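Side-chain contacts in isoflavone reductase (Medicago sativa, PDB 2GAS), which catalyses the NADPH-dependent reduction of 2'-hydroxyisoflavones to chiral isoflavanones on the route to the pterocarpan phytoalexin medicarpin: residues H17-S22 against L55-L60; A25-Y30 against F197-A202; A164-T169 against N260-L265. One frame throughout, in Å; residues are numbered along the deposited sequence.

Contact 1: residues H17-S22 against L55-L60; sequences HIVWAS and LGVILL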
ATOM      1  N   HIS A  17       8.229  -0.086   6.992  1.00 15.44           N
ATOM      2  CA  HIS A  17       7.433  -0.970   7.835  1.00 14.80           C
ATOM      3  C   HIS A  17       7.532  -2.422   7.403  1.00 15.77           C
ATOM      4  O   HIS A  17       7.347  -3.334   8.212  1.00 16.45           O
ATOM      5  CB  HIS A  17       5.986  -0.481   7.855  1.00 16.49           C
ATOM      6  CG  HIS A  17       5.830   0.846   8.526  1.00 16.92           C
ATOM      7  ND1 HIS A  17       5.975   1.008   9.887  1.00 18.49           N
ATOM      8  CD2 HIS A  17       5.644   2.088   8.017  1.00 18.60           C
ATOM      9  CE1 HIS A  17       5.890   2.292  10.187  1.00 20.57           C
ATOM     10  NE2 HIS A  17       5.690   2.969   9.069  1.00 19.67           N
ATOM     11  N   ILE A  18       7.820  -2.636   6.123  1.00 15.27           N
ATOM     12  CA  ILE A  18       7.997  -3.981   5.601  1.00 13.83           C
ATOM     13  C   ILE A  18       9.345  -4.491   6.109  1.00 15.94           C
ATOM     14  O   ILE A  18       9.467  -5.648   6.520  1.00 16.51           O
ATOM     15  CB  ILE A  18       7.975  -3.974   4.057  1.00 14.75           C
ATOM     16  CG1 ILE A  18       6.615  -3.474   3.579  1.00 17.70           C
ATOM     17  CG2 ILE A  18       8.238  -5.374   3.520  1.00 16.33           C
ATOM     18  CD1 ILE A  18       5.474  -4.373   3.949  1.00 26.98           C
ATOM     19  N   VAL A  19      10.354  -3.623   6.091  1.00 15.09           N
ATOM     20  CA  VAL A  19      11.674  -4.003   6.587  1.00 14.42           C
ATOM     21  C   VAL A  19      11.554  -4.370   8.068  1.00 15.20           C
ATOM     22  O   VAL A  19      12.022  -5.427   8.492  1.00 16.16           O
ATOM     23  CB  VAL A  19      12.700  -2.852   6.445  1.00 15.16           C
ATOM     24  CG1 VAL A  19      13.989  -3.217   7.169  1.00 15.95           C
ATOM     25  CG2 VAL A  19      12.982  -2.580   4.970  1.00 16.00           C
ATOM     26  N   TRP A  20      10.914  -3.510   8.853  1.00 15.82           N
ATOM     27  CA  TRP A  20      10.770  -3.793  10.279  1.00 15.95           C
ATOM     28  C   TRP A  20       9.955  -5.058  10.564  1.00 16.53           C
ATOM     29  O   TRP A  20      10.274  -5.812  11.483  1.00 15.93           O
ATOM     30  CB  TRP A  20      10.159  -2.592  11.011  1.00 14.13           C
ATOM     31  CG  TRP A  20      11.107  -1.420  11.110  1.00 16.08           C
ATOM     32  CD1 TRP A  20      12.454  -1.476  11.339  1.00 17.88           C
ATOM     33  CD2 TRP A  20      10.777  -0.032  11.011  1.00 16.00           C
ATOM     34  NE1 TRP A  20      12.982  -0.209  11.388  1.00 16.45           N
ATOM     35  CE2 TRP A  20      11.974   0.697  11.192  1.00 17.15           C
ATOM     36  CE3 TRP A  20       9.582   0.672  10.788  1.00 15.53           C
ATOM     37  CZ2 TRP A  20      12.015   2.097  11.156  1.00 17.85           C
ATOM     38  CZ3 TRP A  20       9.623   2.065  10.752  1.00 17.56           C
ATOM     39  CH2 TRP A  20      10.834   2.762  10.936  1.00 16.74           C
ATOM     40  N   ALA A  21       8.910  -5.303   9.780  1.00 16.75           N
ATOM     41  CA  ALA A  21       8.094  -6.493   9.999  1.00 15.99           C
ATOM     42  C   ALA A  21       8.890  -7.750   9.654  1.00 16.81           C
ATOM     43  O   ALA A  21       8.724  -8.795  10.280  1.00 16.99           O
ATOM     44  CB  ALA A  21       6.812  -6.427   9.156  1.00 15.87           C
ATOM     45  N   SER A  22       9.761  -7.645   8.656  1.00 15.96           N
ATOM     46  CA  SER A  22      10.569  -8.786   8.252  1.00 17.05           C
ATOM     47  C   SER A  22      11.523  -9.131   9.394  1.00 17.10           C
ATOM     48  O   SER A  22      11.687 -10.301   9.742  1.00 18.20           O
ATOM     49  CB  SER A  22      11.344  -8.459   6.974  1.00 16.95           C
ATOM     50  OG  SER A  22      12.059  -9.593   6.507  1.00 16.08           O
ATOM     51  N   LEU A  55      19.765  -3.552  13.442  1.00 21.79           N
ATOM     52  CA  LEU A  55      18.829  -4.665  13.587  1.00 21.20           C
ATOM     53  C   LEU A  55      19.252  -5.919  12.829  1.00 20.70           C
ATOM     54  O   LEU A  55      18.573  -6.945  12.881  1.00 22.14           O
ATOM     55  CB  LEU A  55      17.436  -4.251  13.105  1.00 20.75           C
ATOM     56  CG  LEU A  55      16.707  -3.170  13.901  1.00 22.64           C
ATOM     57  CD1 LEU A  55      15.411  -2.805  13.185  1.00 19.85           C
ATOM     58  CD2 LEU A  55      16.430  -3.668  15.317  1.00 22.51           C
ATOM     59  N   GLY A  56      20.361  -5.835  12.109  1.00 19.12           N
ATOM     60  CA  GLY A  56      20.830  -6.986  11.366  1.00 20.03           C
ATOM     61  C   GLY A  56      20.405  -7.029   9.911  1.00 19.73           C
ATOM     62  O   GLY A  56      20.624  -8.030   9.231  1.00 20.91           O
ATOM     63  N   VAL A  57      19.785  -5.960   9.424  1.00 20.11           N
ATOM     64  CA  VAL A  57      19.388  -5.923   8.020  1.00 19.28           C
ATOM     65  C   VAL A  57      20.668  -5.896   7.201  1.00 20.05           C
ATOM     66  O   VAL A  57      21.604  -5.164   7.527  1.00 21.61           O
ATOM     67  CB  VAL A  57      18.561  -4.659   7.682  1.00 16.99           C
ATOM     68  CG1 VAL A  57      18.284  -4.598   6.182  1.00 16.58           C
ATOM     69  CG2 VAL A  57      17.248  -4.677   8.445  1.00 18.06           C
ATOM     70  N   ILE A  58      20.708  -6.708   6.149  1.00 20.47           N
ATOM     71  CA  ILE A  58      21.862  -6.780   5.260  1.00 21.07           C
ATOM     72  C   ILE A  58      21.638  -5.835   4.082  1.00 21.26           C
ATOM     73  O   ILE A  58      20.637  -5.937   3.376  1.00 21.78           O
ATOM     74  CB  ILE A  58      22.067  -8.217   4.709  1.00 22.61           C
ATOM     75  CG1 ILE A  58      22.501  -9.161   5.837  1.00 25.80           C
ATOM     76  CG2 ILE A  58      23.112  -8.215   3.611  1.00 24.16           C
ATOM     77  CD1 ILE A  58      21.458  -9.389   6.894  1.00 31.72           C
ATOM     78  N   LEU A  59      22.566  -4.908   3.875  1.00 20.86           N
ATOM     79  CA  LEU A  59      22.441  -3.960   2.778  1.00 21.96           C
ATOM     80  C   LEU A  59      23.111  -4.485   1.524  1.00 22.16           C
ATOM     81  O   LEU A  59      24.304  -4.791   1.535  1.00 25.11           O
ATOM     82  CB  LEU A  59      23.085  -2.622   3.146  1.00 20.46           C
ATOM     83  CG  LEU A  59      22.594  -1.942   4.418  1.00 20.45           C
ATOM     84  CD1 LEU A  59      23.323  -0.617   4.580  1.00 22.89           C
ATOM     85  CD2 LEU A  59      21.085  -1.731   4.343  1.00 21.70           C
ATOM     86  N   LEU A  60      22.343  -4.589   0.446  1.00 21.59           N
ATOM     87  CA  LEU A  60      22.877  -5.041  -0.829  1.00 23.74           C
ATOM     88  C   LEU A  60      22.984  -3.797  -1.704  1.00 25.03           C
ATOM     89  O   LEU A  60      22.017  -3.047  -1.853  1.00 24.71           O
ATOM     90  CB  LEU A  60      21.947  -6.077  -1.469  1.00 22.13           C
ATOM     91  CG  LEU A  60      21.803  -7.402  -0.711  1.00 23.10           C
ATOM     92  CD1 LEU A  60      20.914  -8.349  -1.504  1.00 20.90           C
ATOM     93  CD2 LEU A  60      23.173  -8.031  -0.494  1.00 22.36           C
TER
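The indole of Trp20 meets Leu55 at its edge: methyl CD1 of Leu55 lies near the ring plane, 3.7 Å from Trp20 CD1 and 4.0 Å from Trp20 NE1. His17 ND1 also lies in the plane, at the benzo edge, 3.7 Å from Trp20 CE3. Tyr52 adds an aromatic contact with its ring nearly perpendicular, the planes at about 80°. Trp20 NE1 is hydrogen-bonded to Asn51 OD1, a bond that would help to hold the turn of the indole, with its CD1 corner facing the leucine methyl. The CG of Trp20 lies beside its backbone N (chi1 -71°), and from there the ring reaches across to 55-60.

This is the start of a Rossmann fold. Helix 15-25 follows the glycine-rich loop inferred to bind NADP, and Gly56, with its positive phi, forms the Schellman motif that ends helix 42-54 ahead of strand 58-61, the outermost strand on this side of the parallel sheet.

Deeper in, Val19 and Val57 cross at about a right angle, with CG1 of Val19 3.8 Å from CG2 of Val57. Both valines also touch Tyr52. Val19 packs further on Ile7 of strand 5-8 and on Pro10, a probable part of the NADP site.

Contact 2: residues A25-Y30 against F197-A202; sequences AGNPTY and FTIRAA
Ala25 and Ile199 bring the two backbones closest, with their CA atoms 7.6 Å apart. Residues 197-202 form the last turns of helix 191-202. The other segment leaves helix 15-25 at Gly26, whose positive phi (98°) belongs to a Schellman motif, and then runs through an extended link into strand 29-33. Across this step the chain is tied back on itself by Thr29 OG1, which donates to Asn27 O at 2.8 Å from a position well above the carbonyl plane (51° out of it). The same hydroxyl is also hydrogen-bonded to Ser22 OG.

One methyl does the touching from the helix. CG2 of Ile199 lies anti to the backbone N, which sends it out to Ala25 CB at 3.7 Å, while the CG1 branch turns away from this segment. The side chains of Asn27 and Ile199 run past each other in opposite directions, with Asn27 OD1 a looser 4.0 Å from that same CG2. Ile199 also rests on Ala21, so helix 191-202 packs on the C-terminal end of helix 15-25, the crossover helix of the first Rossmann beta-alpha-beta unit.

The buried amide of Asn27 is well supplied: ND2 is hydrogen-bonded to Asn203 OD1, just past the helix end, and to Asn3 O, and OD1 has a hydrogen-bond partner of its own. Between the segments themselves there is a small van der Waals contact centred on the CG2 methyl of Ile199, whereas the polar link from Asn27 to helix 191-202 runs through the residue that follows it.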
ATOM      1  N   ALA A  25       9.563 -10.706  12.352  1.00 19.66           N
ATOM      2  CA  ALA A  25       9.189 -12.087  12.083  1.00 20.81           C
ATOM      3  C   ALA A  25      10.381 -13.033  12.184  1.00 22.91           C
ATOM      4  O   ALA A  25      10.210 -14.241  12.349  1.00 24.20           O
ATOM      5  CB  ALA A  25       8.564 -12.194  10.700  1.00 21.09           C
ATOM      6  N   GLY A  26      11.583 -12.477  12.068  1.00 22.57           N
ATOM      7  CA  GLY A  26      12.791 -13.279  12.164  1.00 23.40           C
ATOM      8  C   GLY A  26      13.401 -13.686  10.836  1.00 23.25           C
ATOM      9  O   GLY A  26      14.339 -14.483  10.798  1.00 24.86           O
ATOM     10  N   ASN A  27      12.881 -13.148   9.736  1.00 20.93           N
ATOM     11  CA  ASN A  27      13.419 -13.483   8.422  1.00 21.04           C
ATOM     12  C   ASN A  27      14.749 -12.812   8.152  1.00 20.08           C
ATOM     13  O   ASN A  27      14.997 -11.701   8.621  1.00 21.57           O
ATOM     14  CB  ASN A  27      12.496 -13.014   7.294  1.00 20.51           C
ATOM     15  CG  ASN A  27      11.207 -13.773   7.233  1.00 19.66           C
ATOM     16  OD1 ASN A  27      10.306 -13.545   8.035  1.00 21.84           O
ATOM     17  ND2 ASN A  27      11.103 -14.684   6.274  1.00 20.44           N
ATOM     18  N   PRO A  28      15.639 -13.492   7.408  1.00 21.61           N
ATOM     19  CA  PRO A  28      16.917 -12.846   7.102  1.00 21.40           C
ATOM     20  C   PRO A  28      16.409 -11.706   6.215  1.00 19.97           C
ATOM     21  O   PRO A  28      15.708 -11.955   5.229  1.00 20.19           O
ATOM     22  CB  PRO A  28      17.656 -13.910   6.299  1.00 22.93           C
ATOM     23  CG  PRO A  28      17.164 -15.182   6.912  1.00 22.53           C
ATOM     24  CD  PRO A  28      15.674 -14.926   7.061  1.00 21.99           C
ATOM     25  N   THR A  29      16.744 -10.472   6.566  1.00 18.92           N
ATOM     26  CA  THR A  29      16.241  -9.317   5.834  1.00 17.65           C
ATOM     27  C   THR A  29      17.311  -8.535   5.091  1.00 18.25           C
ATOM     28  O   THR A  29      18.352  -8.208   5.654  1.00 18.83           O
ATOM     29  CB  THR A  29      15.488  -8.401   6.820  1.00 17.38           C
ATOM     30  OG1 THR A  29      14.531  -9.190   7.540  1.00 16.85           O
ATOM     31  CG2 THR A  29      14.760  -7.291   6.091  1.00 16.38           C
ATOM     32  N   TYR A  30      17.035  -8.243   3.821  1.00 18.38           N
ATOM     33  CA  TYR A  30      17.953  -7.514   2.953  1.00 18.45           C
ATOM     34  C   TYR A  30      17.280  -6.266   2.391  1.00 17.56           C
ATOM     35  O   TYR A  30      16.080  -6.273   2.127  1.00 17.57           O
ATOM     36  CB  TYR A  30      18.387  -8.409   1.784  1.00 18.30           C
ATOM     37  CG  TYR A  30      19.080  -9.693   2.183  1.00 19.40           C
ATOM     38  CD1 TYR A  30      18.391 -10.713   2.841  1.00 21.68           C
ATOM     39  CD2 TYR A  30      20.429  -9.887   1.900  1.00 21.86           C
ATOM     40  CE1 TYR A  30      19.035 -11.897   3.210  1.00 23.08           C
ATOM     41  CE2 TYR A  30      21.082 -11.063   2.265  1.00 24.18           C
ATOM     42  CZ  TYR A  30      20.382 -12.061   2.919  1.00 23.88           C
ATOM     43  OH  TYR A  30      21.037 -13.213   3.294  1.00 25.97           O
ATOM     44  N   PHE A 197       1.270  -7.644   7.699  1.00 15.12           N
ATOM     45  CA  PHE A 197       0.526  -8.531   6.814  1.00 15.34           C
ATOM     46  C   PHE A 197       1.300  -8.904   5.554  1.00 14.55           C
ATOM     47  O   PHE A 197       1.138  -9.998   5.014  1.00 14.25           O
ATOM     48  CB  PHE A 197      -0.813  -7.898   6.427  1.00 15.29           C
ATOM     49  CG  PHE A 197      -1.847  -7.977   7.512  1.00 14.86           C
ATOM     50  CD1 PHE A 197      -2.240  -6.839   8.206  1.00 16.70           C
ATOM     51  CD2 PHE A 197      -2.420  -9.201   7.845  1.00 17.45           C
ATOM     52  CE1 PHE A 197      -3.187  -6.919   9.217  1.00 16.85           C
ATOM     53  CE2 PHE A 197      -3.369  -9.293   8.855  1.00 17.31           C
ATOM     54  CZ  PHE A 197      -3.753  -8.153   9.541  1.00 17.51           C
ATOM     55  N   THR A 198       2.140  -7.994   5.072  1.00 15.41           N
ATOM     56  CA  THR A 198       2.920  -8.283   3.877  1.00 15.97           C
ATOM     57  C   THR A 198       3.894  -9.419   4.161  1.00 15.44           C
ATOM     58  O   THR A 198       4.064 -10.323   3.342  1.00 14.87           O
ATOM     59  CB  THR A 198       3.706  -7.044   3.408  1.00 14.94           C
ATOM     60  OG1 THR A 198       2.786  -6.002   3.066  1.00 15.25           O
ATOM     61  CG2 THR A 198       4.555  -7.370   2.188  1.00 15.55           C
ATOM     62  N   ILE A 199       4.528  -9.378   5.328  1.00 16.47           N
ATOM     63  CA  ILE A 199       5.484 -10.415   5.688  1.00 16.73           C
ATOM     64  C   ILE A 199       4.755 -11.721   6.011  1.00 18.11           C
ATOM     65  O   ILE A 199       5.250 -12.802   5.700  1.00 16.61           O
ATOM     66  CB  ILE A 199       6.383  -9.961   6.869  1.00 17.60           C
ATOM     67  CG1 ILE A 199       7.351  -8.864   6.400  1.00 20.76           C
ATOM     68  CG2 ILE A 199       7.200 -11.138   7.395  1.00 19.62           C
ATOM     69  CD1 ILE A 199       6.700  -7.637   5.838  1.00 29.34           C
ATOM     70  N   ARG A 200       3.572 -11.630   6.617  1.00 17.25           N
ATOM     71  CA  ARG A 200       2.799 -12.837   6.904  1.00 18.73           C
ATOM     72  C   ARG A 200       2.506 -13.524   5.574  1.00 17.23           C
ATOM     73  O   ARG A 200       2.625 -14.741   5.452  1.00 17.39           O
ATOM     74  CB  ARG A 200       1.479 -12.491   7.600  1.00 20.32           C
ATOM     75  CG  ARG A 200       1.585 -12.311   9.101  1.00 28.17           C
ATOM     76  CD  ARG A 200       1.903 -13.635   9.787  1.00 31.70           C
ATOM     77  NE  ARG A 200       0.763 -14.171  10.526  1.00 35.34           N
ATOM     78  CZ  ARG A 200       0.227 -15.365  10.297  1.00 35.82           C
ATOM     79  NH1 ARG A 200       0.728 -16.145   9.349  1.00 37.92           N
ATOM     80  NH2 ARG A 200      -0.801 -15.784  11.019  1.00 36.03           N
ATOM     81  N   ALA A 201       2.133 -12.729   4.575  1.00 16.59           N
ATOM     82  CA  ALA A 201       1.833 -13.256   3.250  1.00 15.58           C
ATOM     83  C   ALA A 201       3.096 -13.832   2.606  1.00 16.98           C
ATOM     84  O   ALA A 201       3.055 -14.885   1.973  1.00 17.06           O
ATOM     85  CB  ALA A 201       1.240 -12.145   2.362  1.00 17.08           C
ATOM     86  N   ALA A 202       4.220 -13.144   2.786  1.00 15.39           N
ATOM     87  CA  ALA A 202       5.480 -13.596   2.202  1.00 15.17           C
ATOM     88  C   ALA A 202       5.865 -14.984   2.703  1.00 17.58           C
ATOM     89  O   ALA A 202       6.340 -15.818   1.934  1.00 18.19           O
ATOM     90  CB  ALA A 202       6.583 -12.599   2.524  1.00 14.43           C
TER

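Contact 3: residues A164-T169 against N260-L265; sequences AQLDAT and NYLLAL
Leu262 and Leu263 are presented to Leu166 by a regular helix, in which Leu265 N bonds to Tyr261 O at 3.0 Å and Ala264 N to Asn260 O at the same distance. Facing them, the loop 164-169 makes a tight bend around Leu166 and Asp167, with Gln165 CA and Ala168 CA only 6.0 Å apart. Asp167 takes left-handed helical backbone angles, and Leu166 sits on the bend with its side chain carried over to the helix.

Leu166 is the single residue of the loop that does the packing, and its two methyls are shared between two neighbours on the helix. CD2 meets CD2 of Leu262 at 3.7 Å, methyl to methyl, as the two side chains slide past each other in opposite directions. CD1 settles against the branch of Leu263, 4.1 Å from both its CG and its CD2, and here the side chains cross at about a right angle. Leu166 itself has a common leucine shape, with CG beside the backbone N (chi1 -65°). The two helix leucines are turned off the staggered positions, with chi1 -148° for Leu262 and -97° for Leu263, which is consistent with their fit around Leu166.

The helix, 259-271, has other faces engaged. Tyr261, Ala264 and Leu265 lean on helix 126-143, and Leu263 also touches Ile252 of helix 245-254. The contact thus fastens the loop between helix 156-160 and strand 175-179 to the surface of a small group of helices, away from the cofactor and active-site residues.

Every touching atom across the contact is an aliphatic carbon, so the attachment depends on hydrophobic packing of three leucines and has no directional bond to fix its register.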
ATOM      1  N   ALA A 164     -10.256  11.999   4.506  1.00 23.01           N
ATOM      2  CA  ALA A 164     -10.410  12.175   3.067  1.00 23.79           C
ATOM      3  C   ALA A 164     -10.842  13.584   2.662  1.00 24.09           C
ATOM      4  O   ALA A 164     -11.601  13.753   1.706  1.00 26.74           O
ATOM      5  CB  ALA A 164     -11.406  11.155   2.528  1.00 24.91           C
ATOM      6  N   GLN A 165     -10.363  14.592   3.384  1.00 24.56           N
ATOM      7  CA  GLN A 165     -10.703  15.981   3.085  1.00 26.34           C
ATOM      8  C   GLN A 165      -9.577  16.670   2.321  1.00 30.04           C
ATOM      9  O   GLN A 165      -8.405  16.482   2.639  1.00 30.66           O
ATOM     10  CB  GLN A 165     -10.957  16.759   4.379  1.00 24.29           C
ATOM     11  CG  GLN A 165     -12.066  16.204   5.247  1.00 19.81           C
ATOM     12  CD  GLN A 165     -13.413  16.230   4.553  1.00 20.31           C
ATOM     13  OE1 GLN A 165     -13.944  15.193   4.159  1.00 24.91           O
ATOM     14  NE2 GLN A 165     -13.969  17.421   4.395  1.00 17.27           N
ATOM     15  N   LEU A 166      -9.937  17.480   1.329  1.00 33.80           N
ATOM     16  CA  LEU A 166      -8.953  18.209   0.533  1.00 36.44           C
ATOM     17  C   LEU A 166      -8.274  19.324   1.332  1.00 37.89           C
ATOM     18  O   LEU A 166      -8.895  19.967   2.181  1.00 40.30           O
ATOM     19  CB  LEU A 166      -9.621  18.818  -0.704  1.00 37.64           C
ATOM     20  CG  LEU A 166     -10.196  17.856  -1.746  1.00 37.63           C
ATOM     21  CD1 LEU A 166     -10.864  18.656  -2.854  1.00 38.86           C
ATOM     22  CD2 LEU A 166      -9.084  16.985  -2.310  1.00 39.00           C
ATOM     23  N   ASP A 167      -6.995  19.549   1.051  1.00 39.11           N
ATOM     24  CA  ASP A 167      -6.214  20.587   1.719  1.00 39.89           C
ATOM     25  C   ASP A 167      -6.301  20.540   3.240  1.00 39.75           C
ATOM     26  O   ASP A 167      -6.531  21.560   3.890  1.00 40.04           O
ATOM     27  CB  ASP A 167      -6.644  21.972   1.225  1.00 41.96           C
ATOM     28  CG  ASP A 167      -6.428  22.149  -0.263  1.00 44.19           C
ATOM     29  OD1 ASP A 167      -5.279  21.973  -0.723  1.00 44.64           O
ATOM     30  OD2 ASP A 167      -7.407  22.463  -0.971  1.00 46.40           O
ATOM     31  N   ALA A 168      -6.111  19.351   3.796  1.00 38.98           N
ATOM     32  CA  ALA A 168      -6.143  19.153   5.240  1.00 37.60           C
ATOM     33  C   ALA A 168      -5.204  18.003   5.569  1.00 36.11           C
ATOM     34  O   ALA A 168      -5.178  16.997   4.860  1.00 36.72           O
ATOM     35  CB  ALA A 168      -7.557  18.829   5.695  1.00 37.09           C
ATOM     36  N   THR A 169      -4.424  18.155   6.633  1.00 34.75           N
ATOM     37  CA  THR A 169      -3.488  17.110   7.033  1.00 33.47           C
ATOM     38  C   THR A 169      -4.010  16.342   8.235  1.00 30.96           C
ATOM     39  O   THR A 169      -3.747  15.151   8.382  1.00 32.36           O
ATOM     40  CB  THR A 169      -2.098  17.692   7.378  1.00 35.04           C
ATOM     41  OG1 THR A 169      -2.228  18.668   8.418  1.00 37.14           O
ATOM     42  CG2 THR A 169      -1.477  18.346   6.155  1.00 36.73           C
ATOM     43  N   ASN A 260      -7.082  16.962  -9.217  1.00 29.19           N
ATOM     44  CA  ASN A 260      -8.005  16.091  -9.929  1.00 26.64           C
ATOM     45  C   ASN A 260      -7.687  14.632  -9.616  1.00 26.87           C
ATOM     46  O   ASN A 260      -8.587  13.801  -9.486  1.00 23.63           O
ATOM     47  CB  ASN A 260      -7.930  16.339 -11.443  1.00 29.13           C
ATOM     48  CG  ASN A 260      -6.513  16.237 -11.997  1.00 29.60           C
ATOM     49  OD1 ASN A 260      -6.321  16.162 -13.212  1.00 32.89           O
ATOM     50  ND2 ASN A 260      -5.521  16.248 -11.118  1.00 29.56           N
ATOM     51  N   TYR A 261      -6.399  14.330  -9.489  1.00 26.05           N
ATOM     52  CA  TYR A 261      -5.947  12.977  -9.191  1.00 25.78           C
ATOM     53  C   TYR A 261      -6.440  12.557  -7.811  1.00 24.10           C
ATOM     54  O   TYR A 261      -6.943  11.450  -7.625  1.00 23.87           O
ATOM     55  CB  TYR A 261      -4.420  12.923  -9.219  1.00 27.82           C
ATOM     56  CG  TYR A 261      -3.855  11.543  -8.989  1.00 30.90           C
ATOM     57  CD1 TYR A 261      -3.732  10.635 -10.040  1.00 33.78           C
ATOM     58  CD2 TYR A 261      -3.452  11.137  -7.716  1.00 32.90           C
ATOM     59  CE1 TYR A 261      -3.219   9.354  -9.827  1.00 34.64           C
ATOM     60  CE2 TYR A 261      -2.941   9.859  -7.493  1.00 34.78           C
ATOM     61  CZ  TYR A 261      -2.826   8.975  -8.552  1.00 34.79           C
ATOM     62  OH  TYR A 261      -2.315   7.715  -8.337  1.00 36.03           O
ATOM     63  N   LEU A 262      -6.292  13.463  -6.853  1.00 23.44           N
ATOM     64  CA  LEU A 262      -6.702  13.222  -5.475  1.00 25.50           C
ATOM     65  C   LEU A 262      -8.204  12.957  -5.393  1.00 23.43           C
ATOM     66  O   LEU A 262      -8.640  11.987  -4.771  1.00 23.44           O
ATOM     67  CB  LEU A 262      -6.332  14.438  -4.621  1.00 27.84           C
ATOM     68  CG  LEU A 262      -5.946  14.221  -3.160  1.00 30.37           C
ATOM     69  CD1 LEU A 262      -4.708  13.333  -3.082  1.00 31.33           C
ATOM     70  CD2 LEU A 262      -5.670  15.573  -2.505  1.00 30.96           C
ATOM     71  N   LEU A 263      -8.996  13.817  -6.029  1.00 23.70           N
ATOM     72  CA  LEU A 263     -10.446  13.652  -6.019  1.00 22.29           C
ATOM     73  C   LEU A 263     -10.870  12.362  -6.700  1.00 20.19           C
ATOM     74  O   LEU A 263     -11.825  11.713  -6.272  1.00 18.22           O
ATOM     75  CB  LEU A 263     -11.136  14.828  -6.712  1.00 25.52           C
ATOM     76  CG  LEU A 263     -11.675  15.962  -5.841  1.00 30.26           C
ATOM     77  CD1 LEU A 263     -12.541  16.864  -6.709  1.00 29.17           C
ATOM     78  CD2 LEU A 263     -12.497  15.402  -4.685  1.00 30.14           C
ATOM     79  N   ALA A 264     -10.175  11.991  -7.773  1.00 18.54           N
ATOM     80  CA  ALA A 264     -10.509  10.761  -8.483  1.00 17.52           C
ATOM     81  C   ALA A 264     -10.218   9.565  -7.575  1.00 17.65           C
ATOM     82  O   ALA A 264     -10.946   8.579  -7.577  1.00 16.29           O
ATOM     83  CB  ALA A 264      -9.706  10.658  -9.776  1.00 18.13           C
ATOM     84  N   LEU A 265      -9.142   9.662  -6.798  1.00 17.00           N
ATOM     85  CA  LEU A 265      -8.788   8.592  -5.872  1.00 18.27           C
ATOM     86  C   LEU A 265      -9.906   8.439  -4.833  1.00 17.34           C
ATOM     87  O   LEU A 265     -10.365   7.329  -4.569  1.00 16.47           O
ATOM     88  CB  LEU A 265      -7.457   8.916  -5.182  1.00 19.95           C
ATOM     89  CG  LEU A 265      -6.887   7.864  -4.228  1.00 23.27           C
ATOM     90  CD1 LEU A 265      -6.693   6.541  -4.951  1.00 25.66           C
ATOM     91  CD2 LEU A 265      -5.560   8.364  -3.678  1.00 24.75           C
TER

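From the N terminus, residues 17-22 open contact 1 and 25-30 open contact 2. Contact 1 closes first, at 55-60, after strand 29-33 and helix 42-54. Residues 164-169 then open contact 3 before contact 2 closes at 197-202, and contact 3 closes last, at 260-265. Contact 2 therefore crosses both others, while contacts 1 and 3 follow in series. Contacts 1 and 2 adjoin, centres 9 Å apart: Ile58 N pairs with Thr29 O in the parallel sheet, and Ile18 packs on Thr198. Together they tie helix 15-25 to the turn leading into edge strand 58-61 and to helix 191-202. Contact 3 lies across the molecule, its centre about 32 Å from either of theirs.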